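Local coordinates for protein CobC (Shigella flexneri 2a, PDB 6NRU) that probably removes the 5'-phosphate from adenosylcobalamin 5'-phosphate and from alpha-ribazole 5'-phosphate in the assembly of the nucleotide loop of cobalamin (vitamin B12), at residues Ser23-Thr28 / Glu81-Phe86; Leu58-His63 / Val150-Val155; Phe87-Met92 / Ile117-Glu122. One frame throughout, in Å; residues are numbered along the deposited sequence.

Contact 1. Residues Ser23-Thr28 / Glu81-Phe86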
ATOM      1  N   SER A  23      -6.203   9.062   6.509  1.00 44.19           N
ATOM      2  CA  SER A  23      -6.778   7.747   6.776  1.00 45.88           C
ATOM      3  C   SER A  23      -6.061   7.044   7.925  1.00 48.56           C
ATOM      4  O   SER A  23      -6.647   6.819   8.990  1.00 51.35           O
ATOM      5  CB  SER A  23      -6.739   6.893   5.507  1.00 44.61           C
ATOM      6  OG  SER A  23      -7.819   5.979   5.490  1.00 44.17           O
ATOM      7  N   GLY A  24      -4.794   6.693   7.720  1.00 47.01           N
ATOM      8  CA  GLY A  24      -4.045   6.041   8.779  1.00 45.44           C
ATOM      9  C   GLY A  24      -4.613   4.676   9.105  1.00 42.50           C
ATOM     10  O   GLY A  24      -5.082   3.940   8.230  1.00 41.37           O
ATOM     11  N   HIS A  25      -4.578   4.333  10.388  1.00 38.98           N
ATOM     12  CA  HIS A  25      -5.064   3.040  10.841  1.00 38.18           C
ATOM     13  C   HIS A  25      -6.572   3.010  11.051  1.00 39.63           C
ATOM     14  O   HIS A  25      -7.114   1.941  11.350  1.00 39.86           O
ATOM     15  CB  HIS A  25      -4.351   2.648  12.136  1.00 38.86           C
ATOM     16  CG  HIS A  25      -2.950   2.162  11.930  1.00 37.33           C
ATOM     17  ND1 HIS A  25      -2.324   1.299  12.804  1.00 37.14           N
ATOM     18  CD2 HIS A  25      -2.055   2.415  10.946  1.00 36.54           C
ATOM     19  CE1 HIS A  25      -1.104   1.042  12.367  1.00 36.91           C
ATOM     20  NE2 HIS A  25      -0.916   1.708  11.241  1.00 36.13           N
ATOM     21  N   ALA A  26      -7.257   4.140  10.892  1.00 40.90           N
ATOM     22  CA  ALA A  26      -8.683   4.195  11.174  1.00 40.86           C
ATOM     23  C   ALA A  26      -9.456   3.292  10.214  1.00 42.61           C
ATOM     24  O   ALA A  26      -9.100   3.188   9.037  1.00 41.18           O
ATOM     25  CB  ALA A  26      -9.192   5.631  11.065  1.00 38.94           C
ATOM     26  N   PRO A  27     -10.517   2.623  10.684  1.00 47.19           N
ATOM     27  CA  PRO A  27     -11.300   1.720   9.810  1.00 49.38           C
ATOM     28  C   PRO A  27     -12.285   2.465   8.917  1.00 52.23           C
ATOM     29  O   PRO A  27     -13.504   2.461   9.116  1.00 54.80           O
ATOM     30  CB  PRO A  27     -12.001   0.814  10.826  1.00 50.53           C
ATOM     31  CG  PRO A  27     -12.191   1.688  12.020  1.00 37.31           C
ATOM     32  CD  PRO A  27     -10.979   2.579  12.084  1.00 48.80           C
ATOM     33  N   THR A  28     -11.758   3.126   7.891  1.00 53.00           N
ATOM     34  CA  THR A  28     -12.728   3.758   7.005  1.00 55.78           C
ATOM     35  C   THR A  28     -13.185   2.771   5.932  1.00 60.09           C
ATOM     36  O   THR A  28     -12.372   2.006   5.403  1.00 59.51           O
ATOM     37  CB  THR A  28     -12.131   4.998   6.349  1.00 53.00           C
ATOM     38  OG1 THR A  28     -12.994   5.451   5.299  1.00 53.62           O
ATOM     39  CG2 THR A  28     -10.755   4.689   5.783  1.00 50.88           C
ATOM     40  N   GLU A  81       3.701  -4.988   8.824  1.00 48.05           N
ATOM     41  CA  GLU A  81       4.612  -4.062   8.166  1.00 48.78           C
ATOM     42  C   GLU A  81       3.973  -3.401   6.956  1.00 46.87           C
ATOM     43  O   GLU A  81       4.375  -2.293   6.587  1.00 48.64           O
ATOM     44  CB  GLU A  81       5.894  -4.788   7.749  1.00 51.77           C
ATOM     45  CG  GLU A  81       6.894  -5.013   8.880  1.00 57.20           C
ATOM     46  CD  GLU A  81       6.475  -6.121   9.830  1.00 60.56           C
ATOM     47  OE1 GLU A  81       5.529  -6.868   9.497  1.00 60.07           O
ATOM     48  OE2 GLU A  81       7.088  -6.241  10.915  1.00 63.76           O
ATOM     49  N   LEU A  82       2.983  -4.050   6.341  1.00 44.84           N
ATOM     50  CA  LEU A  82       2.274  -3.504   5.190  1.00 43.19           C
ATOM     51  C   LEU A  82       1.205  -2.492   5.576  1.00 43.72           C
ATOM     52  O   LEU A  82       0.525  -1.967   4.686  1.00 42.89           O
ATOM     53  CB  LEU A  82       1.634  -4.638   4.381  1.00 41.88           C
ATOM     54  CG  LEU A  82       2.595  -5.571   3.638  1.00 41.16           C
ATOM     55  CD1 LEU A  82       1.859  -6.752   3.026  1.00 33.56           C
ATOM     56  CD2 LEU A  82       3.365  -4.810   2.572  1.00 41.74           C
ATOM     57  N   ASN A  83       1.044  -2.202   6.865  1.00 52.48           N
ATOM     58  CA  ASN A  83       0.008  -1.286   7.313  1.00 53.49           C
ATOM     59  C   ASN A  83       0.292   0.140   6.865  1.00 54.42           C
ATOM     60  O   ASN A  83       1.442   0.541   6.670  1.00 55.34           O
ATOM     61  CB  ASN A  83      -0.111  -1.308   8.835  1.00 54.03           C
ATOM     62  CG  ASN A  83      -0.731  -2.577   9.348  1.00 55.81           C
ATOM     63  OD1 ASN A  83      -1.267  -3.371   8.577  1.00 56.98           O
ATOM     64  ND2 ASN A  83      -0.669  -2.779  10.659  1.00 56.49           N
ATOM     65  N   GLU A  84      -0.781   0.912   6.718  1.00 55.52           N
ATOM     66  CA  GLU A  84      -0.652   2.345   6.515  1.00 57.53           C
ATOM     67  C   GLU A  84       0.073   2.971   7.701  1.00 58.66           C
ATOM     68  O   GLU A  84       0.083   2.428   8.810  1.00 58.31           O
ATOM     69  CB  GLU A  84      -2.039   2.973   6.336  1.00 58.30           C
ATOM     70  CG  GLU A  84      -2.057   4.464   6.020  1.00 60.63           C
ATOM     71  CD  GLU A  84      -1.236   4.818   4.796  1.00 65.03           C
ATOM     72  OE1 GLU A  84      -0.029   5.103   4.943  1.00 66.69           O
ATOM     73  OE2 GLU A  84      -1.801   4.813   3.683  1.00 67.34           O
HETATM   74  N   MSE A  85       0.712   4.109   7.452  1.00 60.00           N
HETATM   75  CA  MSE A  85       1.324   4.889   8.515  1.00 60.95           C
HETATM   76  C   MSE A  85       0.277   5.247   9.559  1.00 58.09           C
HETATM   77  O   MSE A  85      -0.868   5.540   9.215  1.00 57.90           O
HETATM   78  CB  MSE A  85       1.960   6.153   7.945  1.00 66.41           C
HETATM   79  CG  MSE A  85       3.099   6.707   8.772  1.00 71.79           C
HETATM   80 SE   MSE A  85       3.939   8.235   7.899  0.93 79.13          SE
HETATM   81  CE  MSE A  85       2.938   9.662   8.768  1.00 79.21           C
ATOM     82  N   PHE A  86       0.660   5.213  10.832  1.00 56.22           N
ATOM     83  CA  PHE A  86      -0.249   5.553  11.923  1.00 54.85           C
ATOM     84  C   PHE A  86      -0.154   7.052  12.198  1.00 54.58           C
ATOM     85  O   PHE A  86       0.866   7.536  12.700  1.00 54.62           O
ATOM     86  CB  PHE A  86       0.078   4.741  13.172  1.00 54.30           C
ATOM     87  CG  PHE A  86      -0.753   5.111  14.361  1.00 53.90           C
ATOM     88  CD1 PHE A  86      -2.135   5.015  14.313  1.00 53.39           C
ATOM     89  CD2 PHE A  86      -0.159   5.563  15.526  1.00 53.25           C
ATOM     90  CE1 PHE A  86      -2.905   5.358  15.403  1.00 52.09           C
ATOM     91  CE2 PHE A  86      -0.926   5.908  16.621  1.00 52.36           C
ATOM     92  CZ  PHE A  86      -2.300   5.806  16.559  1.00 51.69           C
TER
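The backbone oxygen of Glu84 receives NE2 of His25 at 2.7 Å, a weak hydrogen bond because the N-H points well off the acceptor (125°). It joins two loops at the active site of this branch 1 histidine phosphatase: the one after helix 15-18, with a type II' beta turn from Ser23 to Ala26, and the one that brings in Glu84, the probable proton donor/acceptor. Glu84 O lies at the edge of the imidazole, near its plane. One face of the same ring is covered by Phe86, whose CB stands 3.8 Å from the ring centroid in a CH-pi contact. The phenyl ring, swung out with CG anti to the backbone N (chi1 176°), then turns its edge toward that imidazole in an edge-to-face pair, with planes at 57°. CB and CG of Glu84 pack against the backbone of Gly24, with CG 3.7 Å from Gly24 CA. The carboxylate itself is steadied from within its own loop: OE1 accepts Met85 N at 2.8 Å, on the anti side. Asn83 adds its CB next to the imidazole, while its amide oxygen is bound by Glu57 N. The glycine also closes directly on the second loop, where Gly24 CA makes a C-H...O contact of 3.2 Å with Met85 O.

Contact 2. Residues Leu58-His63 / Val150-Val155. With SO4 (sulfate ion), chain N.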
ATOM      1  N   LEU A  58      -5.141  -3.598   7.990  1.00 44.70           N
ATOM      2  CA  LEU A  58      -6.299  -2.719   7.920  1.00 44.40           C
ATOM      3  C   LEU A  58      -7.370  -3.311   7.014  1.00 47.15           C
ATOM      4  O   LEU A  58      -7.080  -3.828   5.932  1.00 46.70           O
ATOM      5  CB  LEU A  58      -5.878  -1.336   7.430  1.00 41.34           C
ATOM      6  CG  LEU A  58      -4.719  -0.713   8.214  1.00 38.21           C
ATOM      7  CD1 LEU A  58      -4.474   0.706   7.756  1.00 37.78           C
ATOM      8  CD2 LEU A  58      -4.999  -0.749   9.706  1.00 37.59           C
ATOM      9  N   GLU A  59      -8.624  -3.231   7.471  1.00 62.77           N
ATOM     10  CA  GLU A  59      -9.693  -3.995   6.837  1.00 62.56           C
ATOM     11  C   GLU A  59      -9.982  -3.518   5.421  1.00 60.67           C
ATOM     12  O   GLU A  59     -10.444  -4.310   4.591  1.00 59.97           O
ATOM     13  CB  GLU A  59     -10.959  -3.937   7.691  1.00 64.77           C
ATOM     14  CG  GLU A  59     -11.780  -5.213   7.631  1.00 66.14           C
ATOM     15  CD  GLU A  59     -11.018  -6.411   8.158  1.00 67.38           C
ATOM     16  OE1 GLU A  59     -11.231  -7.526   7.636  1.00 68.08           O
ATOM     17  OE2 GLU A  59     -10.211  -6.239   9.098  1.00 68.54           O
ATOM     18  N   ARG A  60      -9.718  -2.246   5.114  1.00 60.46           N
ATOM     19  CA  ARG A  60      -9.916  -1.784   3.745  1.00 60.90           C
ATOM     20  C   ARG A  60      -9.021  -2.541   2.773  1.00 59.31           C
ATOM     21  O   ARG A  60      -9.400  -2.752   1.615  1.00 59.83           O
ATOM     22  CB  ARG A  60      -9.670  -0.276   3.645  1.00 62.41           C
ATOM     23  CG  ARG A  60      -8.234   0.160   3.874  1.00 61.12           C
ATOM     24  CD  ARG A  60      -8.189   1.429   4.702  1.00 63.38           C
ATOM     25  NE  ARG A  60      -7.118   2.329   4.285  1.00 63.01           N
ATOM     26  CZ  ARG A  60      -6.396   3.064   5.124  1.00 63.58           C
ATOM     27  NH1 ARG A  60      -6.630   3.001   6.429  1.00 64.42           N
ATOM     28  NH2 ARG A  60      -5.442   3.861   4.662  1.00 63.87           N
ATOM     29  N   ALA A  61      -7.840  -2.969   3.230  1.00 56.98           N
ATOM     30  CA  ALA A  61      -6.967  -3.790   2.402  1.00 52.70           C
ATOM     31  C   ALA A  61      -7.454  -5.231   2.348  1.00 51.56           C
ATOM     32  O   ALA A  61      -7.402  -5.869   1.291  1.00 51.67           O
ATOM     33  CB  ALA A  61      -5.535  -3.727   2.929  1.00 50.96           C
ATOM     34  N   GLN A  62      -7.937  -5.754   3.477  1.00 51.59           N
ATOM     35  CA  GLN A  62      -8.452  -7.119   3.496  1.00 52.61           C
ATOM     36  C   GLN A  62      -9.765  -7.226   2.730  1.00 56.71           C
ATOM     37  O   GLN A  62     -10.002  -8.221   2.036  1.00 55.79           O
ATOM     38  CB  GLN A  62      -8.624  -7.591   4.938  1.00 52.46           C
ATOM     39  CG  GLN A  62      -7.328  -7.588   5.726  1.00 52.41           C
ATOM     40  CD  GLN A  62      -7.466  -8.243   7.078  1.00 55.42           C
ATOM     41  OE1 GLN A  62      -7.530  -9.467   7.181  1.00 57.65           O
ATOM     42  NE2 GLN A  62      -7.511  -7.431   8.128  1.00 56.27           N
ATOM     43  N   HIS A  63     -10.631  -6.214   2.847  1.00 60.06           N
ATOM     44  CA  HIS A  63     -11.838  -6.175   2.029  1.00 62.42           C
ATOM     45  C   HIS A  63     -11.488  -6.213   0.549  1.00 61.49           C
ATOM     46  O   HIS A  63     -12.151  -6.895  -0.240  1.00 64.04           O
ATOM     47  CB  HIS A  63     -12.656  -4.925   2.359  1.00 43.58           C
ATOM     48  CG  HIS A  63     -14.026  -4.911   1.751  1.00 47.70           C
ATOM     49  ND1 HIS A  63     -14.948  -3.925   2.025  1.00 47.51           N
ATOM     50  CD2 HIS A  63     -14.631  -5.761   0.887  1.00 48.31           C
ATOM     51  CE1 HIS A  63     -16.061  -4.165   1.354  1.00 49.28           C
ATOM     52  NE2 HIS A  63     -15.894  -5.272   0.654  1.00 48.64           N
ATOM     53  N   VAL A 150      -1.376  -6.670  -1.175  1.00 34.14           N
ATOM     54  CA  VAL A 150      -2.493  -5.742  -1.038  1.00 33.97           C
ATOM     55  C   VAL A 150      -2.157  -4.799   0.108  1.00 34.72           C
ATOM     56  O   VAL A 150      -2.102  -5.215   1.273  1.00 37.00           O
ATOM     57  CB  VAL A 150      -3.821  -6.470  -0.786  1.00 35.15           C
ATOM     58  CG1 VAL A 150      -4.981  -5.490  -0.844  1.00 35.21           C
ATOM     59  CG2 VAL A 150      -4.012  -7.601  -1.790  1.00 35.68           C
ATOM     60  N   SER A 151      -1.933  -3.526  -0.215  1.00 33.77           N
ATOM     61  CA  SER A 151      -1.501  -2.567   0.793  1.00 33.01           C
ATOM     62  C   SER A 151      -2.005  -1.163   0.479  1.00 34.22           C
ATOM     63  O   SER A 151      -3.117  -0.994  -0.035  1.00 36.75           O
ATOM     64  CB  SER A 151       0.025  -2.571   0.910  1.00 30.65           C
ATOM     65  OG  SER A 151       0.448  -1.889   2.078  1.00 31.17           O
ATOM     66  N   HIS A 152      -1.187  -0.156   0.777  1.00 32.39           N
ATOM     67  CA  HIS A 152      -1.589   1.241   0.719  1.00 31.28           C
ATOM     68  C   HIS A 152      -0.619   2.030  -0.147  1.00 30.60           C
ATOM     69  O   HIS A 152       0.438   1.538  -0.553  1.00 28.66           O
ATOM     70  CB  HIS A 152      -1.664   1.844   2.126  1.00 31.24           C
ATOM     71  CG  HIS A 152      -2.450   1.014   3.090  1.00 30.55           C
ATOM     72  ND1 HIS A 152      -3.791   1.222   3.327  1.00 31.77           N
ATOM     73  CD2 HIS A 152      -2.089  -0.036   3.865  1.00 30.71           C
ATOM     74  CE1 HIS A 152      -4.222   0.340   4.211  1.00 32.63           C
ATOM     75  NE2 HIS A 152      -3.209  -0.435   4.554  1.00 31.95           N
ATOM     76  N   GLN A 153      -0.996   3.280  -0.415  1.00 38.18           N
ATOM     77  CA  GLN A 153      -0.233   4.117  -1.337  1.00 40.73           C
ATOM     78  C   GLN A 153       1.175   4.384  -0.812  1.00 40.42           C
ATOM     79  O   GLN A 153       2.158   4.257  -1.550  1.00 36.81           O
ATOM     80  CB  GLN A 153      -0.982   5.428  -1.578  1.00 45.14           C
ATOM     81  CG  GLN A 153      -0.747   6.041  -2.943  1.00 49.23           C
ATOM     82  CD  GLN A 153       0.670   6.538  -3.111  1.00 53.74           C
ATOM     83  OE1 GLN A 153       1.308   6.297  -4.136  1.00 54.16           O
ATOM     84  NE2 GLN A 153       1.178   7.230  -2.094  1.00 56.58           N
ATOM     85  N   GLY A 154       1.289   4.761   0.462  1.00 44.66           N
ATOM     86  CA  GLY A 154       2.599   5.065   1.015  1.00 46.21           C
ATOM     87  C   GLY A 154       3.499   3.848   1.110  1.00 45.83           C
ATOM     88  O   GLY A 154       4.705   3.939   0.872  1.00 48.02           O
ATOM     89  N   VAL A 155       2.927   2.694   1.454  1.00 43.00           N
ATOM     90  CA  VAL A 155       3.718   1.472   1.580  1.00 40.56           C
ATOM     91  C   VAL A 155       4.221   1.020   0.219  1.00 36.66           C
ATOM     92  O   VAL A 155       5.413   0.743   0.038  1.00 35.71           O
ATOM     93  CB  VAL A 155       2.892   0.364   2.258  1.00 42.29           C
ATOM     94  CG1 VAL A 155       3.646  -0.954   2.221  1.00 33.29           C
ATOM     95  CG2 VAL A 155       2.542   0.750   3.683  1.00 34.43           C
TER
HETATM   96  S   SO4 N 302      -4.943   6.674   1.247  1.00116.97           S
HETATM   97  O1  SO4 N 302      -3.706   7.042   1.928  1.00116.75           O
HETATM   98  O2  SO4 N 302      -5.925   7.741   1.413  1.00116.81           O
HETATM   99  O3  SO4 N 302      -4.677   6.473  -0.174  1.00117.00           O
HETATM  100  O4  SO4 N 302      -5.468   5.435   1.816  1.00117.17           O
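A chi1 of 67° sets CG of Arg60 between its backbone N and carbonyl carbon, and bends at chi2 and chi3 carry the guanidinium to the edge of the His152 imidazole, which points at one of its faces; His152's own chi1 of -50° places the ring beside its backbone N. The two flat groups stand steeply, with planes 75° apart. CE1 of His152 lies over that guanidinium face, offset toward the rim, with Arg60 NE 3.5 Å from His152 CE1, in the plane of the imidazole. NH2 and ND1 of this pair are also close, but their angle is too poor for a hydrogen bond. Leu58, the N-cap residue of helix 59-69, crosses the imidazole at about a right angle and sets CD1 3.6 Å from His152 CE1. NE2 of His152 is hydrogen-bonded to Ser56 OG, which would help fix the rotation of the ring. This is the phosphate pocket of the histidine phosphatase fold, in which the end of strand 146-151 delivers His152 beside His11, the probable phosphohistidine. A sulfate, probably from the crystallisation liquor, occupies it: Arg60 NH2 donates to O4 at 3.3 Å, and Arg10 and Asn17 bind the same ion. NH1 of Arg60 is held by Gly24 O. On the strand side, Ala61 CB is 4.2 Å from Val150 CG1; that methyl also lies 3.3 Å from Ala61 O.

Contact 3. Residues Phe87-Met92 / Ile117-Glu122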
ATOM      1  N   PHE A  87      -1.216   7.785  11.874  1.00 54.41           N
ATOM      2  CA  PHE A  87      -1.223   9.237  11.996  1.00 56.32           C
ATOM      3  C   PHE A  87      -1.661   9.726  13.372  1.00 54.65           C
ATOM      4  O   PHE A  87      -1.740  10.941  13.585  1.00 56.30           O
ATOM      5  CB  PHE A  87      -2.124   9.847  10.917  1.00 60.62           C
ATOM      6  CG  PHE A  87      -1.417  10.120   9.616  1.00 64.65           C
ATOM      7  CD1 PHE A  87      -0.639  11.258   9.460  1.00 67.15           C
ATOM      8  CD2 PHE A  87      -1.535   9.242   8.549  1.00 65.97           C
ATOM      9  CE1 PHE A  87       0.011  11.514   8.263  1.00 69.25           C
ATOM     10  CE2 PHE A  87      -0.887   9.491   7.350  1.00 68.08           C
ATOM     11  CZ  PHE A  87      -0.114  10.628   7.207  1.00 69.47           C
ATOM     12  N   GLY A  88      -1.951   8.823  14.303  1.00 52.41           N
ATOM     13  CA  GLY A  88      -2.220   9.240  15.670  1.00 52.96           C
ATOM     14  C   GLY A  88      -3.490  10.061  15.786  1.00 53.96           C
ATOM     15  O   GLY A  88      -4.569   9.647  15.347  1.00 54.38           O
ATOM     16  N   ASP A  89      -3.363  11.245  16.392  1.00 52.60           N
ATOM     17  CA  ASP A  89      -4.521  12.105  16.614  1.00 51.76           C
ATOM     18  C   ASP A  89      -5.063  12.700  15.321  1.00 49.85           C
ATOM     19  O   ASP A  89      -6.193  13.201  15.312  1.00 50.26           O
ATOM     20  CB  ASP A  89      -4.165  13.235  17.585  1.00 54.05           C
ATOM     21  CG  ASP A  89      -4.023  12.755  19.024  1.00 55.43           C
ATOM     22  OD1 ASP A  89      -4.755  11.826  19.428  1.00 55.48           O
ATOM     23  OD2 ASP A  89      -3.184  13.319  19.758  1.00 56.18           O
ATOM     24  N   TRP A  90      -4.293  12.654  14.235  1.00 48.12           N
ATOM     25  CA  TRP A  90      -4.660  13.306  12.984  1.00 48.10           C
ATOM     26  C   TRP A  90      -5.539  12.448  12.082  1.00 47.13           C
ATOM     27  O   TRP A  90      -5.930  12.914  11.008  1.00 48.55           O
ATOM     28  CB  TRP A  90      -3.402  13.712  12.211  1.00 47.96           C
ATOM     29  CG  TRP A  90      -2.603  14.785  12.875  1.00 49.15           C
ATOM     30  CD1 TRP A  90      -2.957  15.518  13.971  1.00 49.80           C
ATOM     31  CD2 TRP A  90      -1.309  15.253  12.482  1.00 49.54           C
ATOM     32  NE1 TRP A  90      -1.963  16.411  14.285  1.00 50.26           N
ATOM     33  CE2 TRP A  90      -0.939  16.268  13.386  1.00 50.46           C
ATOM     34  CE3 TRP A  90      -0.428  14.913  11.452  1.00 50.05           C
ATOM     35  CZ2 TRP A  90       0.276  16.943  13.293  1.00 52.14           C
ATOM     36  CZ3 TRP A  90       0.778  15.585  11.361  1.00 51.22           C
ATOM     37  CH2 TRP A  90       1.119  16.587  12.277  1.00 51.90           C
ATOM     38  N   GLU A  91      -5.853  11.217  12.479  1.00 44.11           N
ATOM     39  CA  GLU A  91      -6.635  10.338  11.623  1.00 42.87           C
ATOM     40  C   GLU A  91      -8.090  10.791  11.567  1.00 43.24           C
ATOM     41  O   GLU A  91      -8.620  11.379  12.513  1.00 44.44           O
ATOM     42  CB  GLU A  91      -6.545   8.896  12.118  1.00 42.81           C
ATOM     43  CG  GLU A  91      -5.121   8.441  12.381  1.00 43.31           C
ATOM     44  CD  GLU A  91      -4.980   6.935  12.455  1.00 43.71           C
ATOM     45  OE1 GLU A  91      -5.897   6.268  12.980  1.00 44.18           O
ATOM     46  OE2 GLU A  91      -3.943   6.416  11.988  1.00 44.53           O
HETATM   47  N   MSE A  92      -8.732  10.509  10.434  1.00 43.47           N
HETATM   48  CA  MSE A  92     -10.106  10.933  10.157  1.00 45.38           C
HETATM   49  C   MSE A  92     -10.307  12.436  10.325  1.00 48.50           C
HETATM   50  O   MSE A  92     -11.367  12.880  10.765  1.00 48.71           O
HETATM   51  CB  MSE A  92     -11.096  10.179  11.046  1.00 44.75           C
HETATM   52  CG  MSE A  92     -11.057   8.682  10.862  1.00 45.53           C
HETATM   53 SE   MSE A  92     -11.231   8.196   8.985  0.70 50.03          SE
HETATM   54  CE  MSE A  92     -13.176   8.269   8.808  1.00 50.63           C
ATOM     55  N   ILE A 117       6.827  14.133  13.521  1.00 51.07           N
ATOM     56  CA  ILE A 117       5.982  13.040  13.996  1.00 49.59           C
ATOM     57  C   ILE A 117       4.539  13.531  14.034  1.00 50.79           C
ATOM     58  O   ILE A 117       4.264  14.546  14.694  1.00 52.31           O
ATOM     59  CB  ILE A 117       6.426  12.547  15.381  1.00 47.08           C
ATOM     60  CG1 ILE A 117       7.946  12.363  15.430  1.00 46.64           C
ATOM     61  CG2 ILE A 117       5.716  11.251  15.740  1.00 45.26           C
ATOM     62  CD1 ILE A 117       8.459  11.269  14.526  1.00 44.68           C
ATOM     63  N   PRO A 118       3.603  12.865  13.357  1.00 49.04           N
ATOM     64  CA  PRO A 118       2.188  13.202  13.544  1.00 49.12           C
ATOM     65  C   PRO A 118       1.796  13.059  15.006  1.00 51.80           C
ATOM     66  O   PRO A 118       2.241  12.140  15.697  1.00 52.45           O
ATOM     67  CB  PRO A 118       1.458  12.186  12.657  1.00 46.10           C
ATOM     68  CG  PRO A 118       2.463  11.787  11.639  1.00 45.85           C
ATOM     69  CD  PRO A 118       3.790  11.815  12.341  1.00 47.06           C
ATOM     70  N   THR A 119       0.957  13.985  15.475  1.00 53.79           N
ATOM     71  CA  THR A 119       0.634  14.087  16.894  1.00 55.05           C
ATOM     72  C   THR A 119       0.166  12.756  17.474  1.00 57.35           C
ATOM     73  O   THR A 119      -0.908  12.256  17.123  1.00 58.35           O
ATOM     74  CB  THR A 119      -0.423  15.170  17.124  1.00 53.31           C
ATOM     75  OG1 THR A 119       0.103  16.439  16.717  1.00 54.60           O
ATOM     76  CG2 THR A 119      -0.802  15.235  18.596  1.00 52.14           C
ATOM     77  N   ASN A 120       0.986  12.181  18.359  1.00 58.33           N
ATOM     78  CA  ASN A 120       0.724  10.881  18.978  1.00 60.07           C
ATOM     79  C   ASN A 120       0.596   9.774  17.934  1.00 61.86           C
ATOM     80  O   ASN A 120      -0.179   8.829  18.105  1.00 61.48           O
ATOM     81  CB  ASN A 120      -0.516  10.925  19.878  1.00 59.45           C
ATOM     82  CG  ASN A 120      -0.315  11.795  21.108  1.00 60.17           C
ATOM     83  OD1 ASN A 120       0.804  11.947  21.600  1.00 60.78           O
ATOM     84  ND2 ASN A 120      -1.403  12.370  21.613  1.00 59.94           N
ATOM     85  N   GLY A 121       1.359   9.886  16.849  1.00 66.65           N
ATOM     86  CA  GLY A 121       1.397   8.855  15.832  1.00 67.81           C
ATOM     87  C   GLY A 121       2.805   8.352  15.589  1.00 63.65           C
ATOM     88  O   GLY A 121       3.661   8.446  16.474  1.00 65.84           O
ATOM     89  N   GLU A 122       3.059   7.820  14.397  1.00 54.14           N
ATOM     90  CA  GLU A 122       4.380   7.345  14.011  1.00 53.55           C
ATOM     91  C   GLU A 122       4.926   8.198  12.873  1.00 53.99           C
ATOM     92  O   GLU A 122       4.185   8.596  11.965  1.00 53.00           O
ATOM     93  CB  GLU A 122       4.342   5.863  13.608  1.00 52.45           C
ATOM     94  CG  GLU A 122       3.831   5.575  12.199  1.00 51.40           C
ATOM     95  CD  GLU A 122       3.949   4.105  11.818  1.00 51.43           C
ATOM     96  OE1 GLU A 122       5.000   3.495  12.110  1.00 51.88           O
ATOM     97  OE2 GLU A 122       2.994   3.562  11.221  1.00 50.95           O
TER
HETATM   98  O   HOH W   1      -4.061  10.636  22.285  1.00 39.48           O
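One face of the Trp90 indole is covered by the backbone of Pro118 and Thr119. Thr119 N sits over its centre and Pro118 CA nearer the rim, the latter in a CH-pi contact 3.7 Å from the centroid of the six-membered ring. The covering chain is a type II beta turn from Pro118 to Gly121, which leads toward helix 124-136 and packs on the short 3-10 segment 89-90, further along the loop that carries Glu84. Trp90 has CG beside its backbone N (chi1 -67°), which turns the indole toward the turn; Pro118 CB then meets CE3 at 3.5 Å. Phe87 also touches the proline ring, CD1 lying 3.8 Å from Pro118 CG. Tyr106 and Trp109 extend the aromatic cluster edge-to-face with Trp90, and Asp102 OD2 binds both Trp90 NE1 and Thr119 OG1.

Between the backbones, Asp89 N donates to Thr119 O at 2.8 Å in an almost straight bond (173°), nearly along the C=O axis. Gly88 and Gly121 face each other where the backbones come nearest, with Gly88 CA 3.6 Å from Gly121 CA. Toward the more exposed end, the carboxylate of Asp89 and the amide of Asn120 meet with planes 75° apart. Asn120 ND2 reaches Asp89 OD2 at 2.7 Å, a weak, bent bond, while a water donates to Asp89 OD1 and weakly accepts from the same ND2.

From the N terminus, the chain passes His11 and reaches 23-28, then runs through helix 32-44, strand 52-55 and helix 59-69 to 81-86, where contact 1 closes. Contact 2 opens within that loop, at 58-63, and closes at 150-155, where strand 146-151 ends and helix 153-163 begins, so the two cross. Contact 3 starts right after contact 1 ends, closes a short helical excursion between 87-92 and 117-122, and lies wholly within the span of contact 2, which it does not touch. Contact 1 joins the other two: Leu82 O meets Ser151 OG, while His25 N binds Glu91 OE2 and Phe86 O probably receives Glu122 N. Together they connect the central sheet's phosphate pocket with the outlying helices 95-101 and 103-111.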